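Side-chain contact in malonate decarboxylase subunit alpha (Acinetobacter baumannii ATCC 17978, PDB 6MPR), which probably acts as the acyl-carrier-protein transferase of malonate decarboxylase, exchanging the carrier's acetyl group for malonyl before decarboxylation: residues K513-L518 and V524-D529. Sequence-based numbering, arbitrary orientation.
Sequences KTTARL and VVFPED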
ATOM      1  N   LYS A 513       6.136  -9.110 -43.304  1.00 29.77           N
ATOM      2  CA  LYS A 513       6.286  -7.694 -43.628  1.00 24.94           C
ATOM      3  C   LYS A 513       5.983  -6.823 -42.416  1.00 24.06           C
ATOM      4  O   LYS A 513       6.682  -5.832 -42.162  1.00 25.59           O
ATOM      5  CB  LYS A 513       5.375  -7.326 -44.806  1.00 27.63           C
ATOM      6  N   THR A 514       4.943  -7.173 -41.659  1.00 26.51           N
ATOM      7  CA  THR A 514       4.622  -6.423 -40.449  1.00 26.90           C
ATOM      8  C   THR A 514       5.725  -6.569 -39.409  1.00 26.62           C
ATOM      9  O   THR A 514       6.144  -5.583 -38.786  1.00 22.51           O
ATOM     10  CB  THR A 514       3.278  -6.895 -39.895  1.00 24.36           C
ATOM     11  OG1 THR A 514       2.277  -6.774 -40.916  1.00 29.68           O
ATOM     12  CG2 THR A 514       2.868  -6.066 -38.679  1.00 27.63           C
ATOM     13  N   THR A 515       6.222  -7.793 -39.218  1.00 25.40           N
ATOM     14  CA  THR A 515       7.307  -7.997 -38.263  1.00 21.29           C
ATOM     15  C   THR A 515       8.552  -7.225 -38.671  1.00 23.31           C
ATOM     16  O   THR A 515       9.228  -6.633 -37.821  1.00 20.22           O
ATOM     17  CB  THR A 515       7.611  -9.487 -38.121  1.00 27.41           C
ATOM     18  OG1 THR A 515       6.477 -10.130 -37.532  1.00 26.64           O
ATOM     19  CG2 THR A 515       8.827  -9.707 -37.216  1.00 26.37           C
ATOM     20  N   ALA A 516       8.872  -7.205 -39.967  1.00 21.20           N
ATOM     21  CA  ALA A 516      10.003  -6.395 -40.408  1.00 23.27           C
ATOM     22  C   ALA A 516       9.773  -4.916 -40.109  1.00 21.34           C
ATOM     23  O   ALA A 516      10.680  -4.221 -39.643  1.00 20.94           O
ATOM     24  CB  ALA A 516      10.262  -6.605 -41.903  1.00 22.44           C
ATOM     25  N   ARG A 517       8.565  -4.422 -40.384  1.00 21.88           N
ATOM     26  CA  ARG A 517       8.241  -3.025 -40.110  1.00 21.99           C
ATOM     27  C   ARG A 517       8.361  -2.709 -38.618  1.00 20.92           C
ATOM     28  O   ARG A 517       8.973  -1.706 -38.227  1.00 20.72           O
ATOM     29  CB  ARG A 517       6.836  -2.735 -40.628  1.00 26.69           C
ATOM     30  CG  ARG A 517       6.594  -1.309 -41.069  1.00 38.33           C
ATOM     31  CD  ARG A 517       5.690  -0.607 -40.099  1.00 40.39           C
ATOM     32  NE  ARG A 517       4.441  -1.335 -39.912  1.00 41.58           N
ATOM     33  CZ  ARG A 517       3.682  -1.228 -38.829  1.00 40.43           C
ATOM     34  NH1 ARG A 517       4.056  -0.426 -37.841  1.00 38.82           N
ATOM     35  NH2 ARG A 517       2.560  -1.929 -38.730  1.00 39.09           N
ATOM     36  N   LEU A 518       7.786  -3.563 -37.767  1.00 20.28           N
ATOM     37  CA  LEU A 518       7.855  -3.344 -36.323  1.00 19.30           C
ATOM     38  C   LEU A 518       9.297  -3.336 -35.818  1.00 20.41           C
ATOM     39  O   LEU A 518       9.638  -2.570 -34.907  1.00 19.08           O
ATOM     40  CB  LEU A 518       7.044  -4.415 -35.598  1.00 22.11           C
ATOM     41  CG  LEU A 518       5.532  -4.438 -35.857  1.00 25.32           C
ATOM     42  CD1 LEU A 518       4.851  -5.618 -35.142  1.00 23.96           C
ATOM     43  CD2 LEU A 518       4.908  -3.121 -35.418  1.00 19.54           C
ATOM     44  N   VAL A 524       9.629  -3.846 -31.931  1.00 16.27           N
ATOM     45  CA  VAL A 524      10.020  -5.208 -31.605  1.00 15.88           C
ATOM     46  C   VAL A 524      11.523  -5.300 -31.796  1.00 15.91           C
ATOM     47  O   VAL A 524      12.057  -4.753 -32.765  1.00 16.48           O
ATOM     48  CB  VAL A 524       9.291  -6.232 -32.503  1.00 16.32           C
ATOM     49  CG1 VAL A 524       9.883  -7.622 -32.336  1.00 16.08           C
ATOM     50  CG2 VAL A 524       7.797  -6.232 -32.192  1.00 16.34           C
ATOM     51  N   VAL A 525      12.208  -5.983 -30.884  1.00 15.40           N
ATOM     52  CA  VAL A 525      13.620  -6.290 -31.042  1.00 15.54           C
ATOM     53  C   VAL A 525      13.823  -7.794 -30.928  1.00 15.43           C
ATOM     54  O   VAL A 525      13.360  -8.427 -29.973  1.00 17.83           O
ATOM     55  CB  VAL A 525      14.511  -5.541 -30.028  1.00 15.27           C
ATOM     56  CG1 VAL A 525      14.541  -4.062 -30.341  1.00 15.59           C
ATOM     57  CG2 VAL A 525      14.047  -5.786 -28.604  1.00 18.95           C
ATOM     58  N   PHE A 526      14.495  -8.364 -31.925  1.00 15.95           N
ATOM     59  CA  PHE A 526      15.057  -9.702 -31.881  1.00 16.57           C
ATOM     60  C   PHE A 526      16.444  -9.633 -31.247  1.00 19.47           C
ATOM     61  O   PHE A 526      17.015  -8.549 -31.122  1.00 19.22           O
ATOM     62  CB  PHE A 526      15.152 -10.270 -33.297  1.00 18.92           C
ATOM     63  CG  PHE A 526      13.820 -10.653 -33.908  1.00 16.94           C
ATOM     64  CD1 PHE A 526      12.634 -10.543 -33.188  1.00 20.14           C
ATOM     65  CD2 PHE A 526      13.762 -11.169 -35.206  1.00 17.86           C
ATOM     66  CE1 PHE A 526      11.414 -10.908 -33.756  1.00 20.70           C
ATOM     67  CE2 PHE A 526      12.551 -11.538 -35.780  1.00 22.64           C
ATOM     68  CZ  PHE A 526      11.370 -11.414 -35.048  1.00 22.66           C
ATOM     69  N   PRO A 527      17.012 -10.768 -30.818  1.00 16.55           N
ATOM     70  CA  PRO A 527      18.366 -10.712 -30.234  1.00 22.59           C
ATOM     71  C   PRO A 527      19.370  -9.950 -31.092  1.00 21.31           C
ATOM     72  O   PRO A 527      20.170  -9.170 -30.557  1.00 21.83           O
ATOM     73  CB  PRO A 527      18.736 -12.193 -30.094  1.00 24.42           C
ATOM     74  CG  PRO A 527      17.420 -12.871 -29.897  1.00 17.88           C
ATOM     75  CD  PRO A 527      16.434 -12.126 -30.736  1.00 17.67           C
ATOM     76  N   GLU A 528      19.324 -10.122 -32.417  1.00 22.79           N
ATOM     77  CA  GLU A 528      20.289  -9.437 -33.277  1.00 27.82           C
ATOM     78  C   GLU A 528      20.161  -7.917 -33.189  1.00 28.71           C
ATOM     79  O   GLU A 528      21.172  -7.207 -33.288  1.00 29.24           O
ATOM     80  CB  GLU A 528      20.127  -9.897 -34.727  1.00 35.60           C
ATOM     81  CG  GLU A 528      18.691 -10.117 -35.157  1.00 41.99           C
ATOM     82  CD  GLU A 528      18.325 -11.594 -35.241  1.00 47.31           C
ATOM     83  OE1 GLU A 528      18.250 -12.109 -36.378  1.00 53.36           O
ATOM     84  OE2 GLU A 528      18.126 -12.235 -34.174  1.00 28.14           O
ATOM     85  N   ASP A 529      18.938  -7.403 -33.003  1.00 23.93           N
ATOM     86  CA  ASP A 529      18.715  -5.962 -32.890  1.00 25.11           C
ATOM     87  C   ASP A 529      19.314  -5.371 -31.624  1.00 26.28           C
ATOM     88  O   ASP A 529      19.446  -4.147 -31.530  1.00 24.13           O
ATOM     89  CB  ASP A 529      17.215  -5.641 -32.920  1.00 23.68           C
ATOM     90  CG  ASP A 529      16.511  -6.203 -34.147  1.00 29.65           C
ATOM     91  OD1 ASP A 529      17.037  -6.053 -35.265  1.00 24.95           O
ATOM     92  OD2 ASP A 529      15.419  -6.793 -33.999  1.00 21.44           O
TER
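Leu518 and Val524 join helix 512-520 to strand 524-525 through a backbone hydrogen bond, Val524 N to Leu518 O at 3.2 Å, with the donor lying well above the carbonyl plane (64° out of it) and an N-H...O angle of 154°. This is a short helix-to-strand connection: three residues separate the helix from the strand, which is the outermost of a mixed sheet within this chain, and Val525 pairs through its backbone with Ile481 of the antiparallel neighbour. Beside the bond, one methyl of Val524, CG2, meets CB of Leu518 at 3.9 Å. With CG1 anti to the backbone N of Val524 (chi1 170°), CG2 is the methyl beside that N, the donor of the hydrogen bond to Leu518. Helix 490-499 covers the same junction, Met496 packing on Leu518 and Ala499 on both Val524 and Thr515. One turn back along the helix, Thr515 crosses the Phe526 side chain at about a right angle; its methyl, held anti to its own backbone N, approaches the ring obliquely, CG2 lying 3.8 Å from CZ. Past the strand the chain enters a 3-10 segment at Glu528-Asp529, and Arg519 NH1 of the helix forms a salt bridge with Asp529 OD1. The other carboxylate oxygen, Asp529 OD2, accepts a hydrogen bond from Phe526 N at 2.8 Å, on its anti side and tilted out of the carboxylate plane.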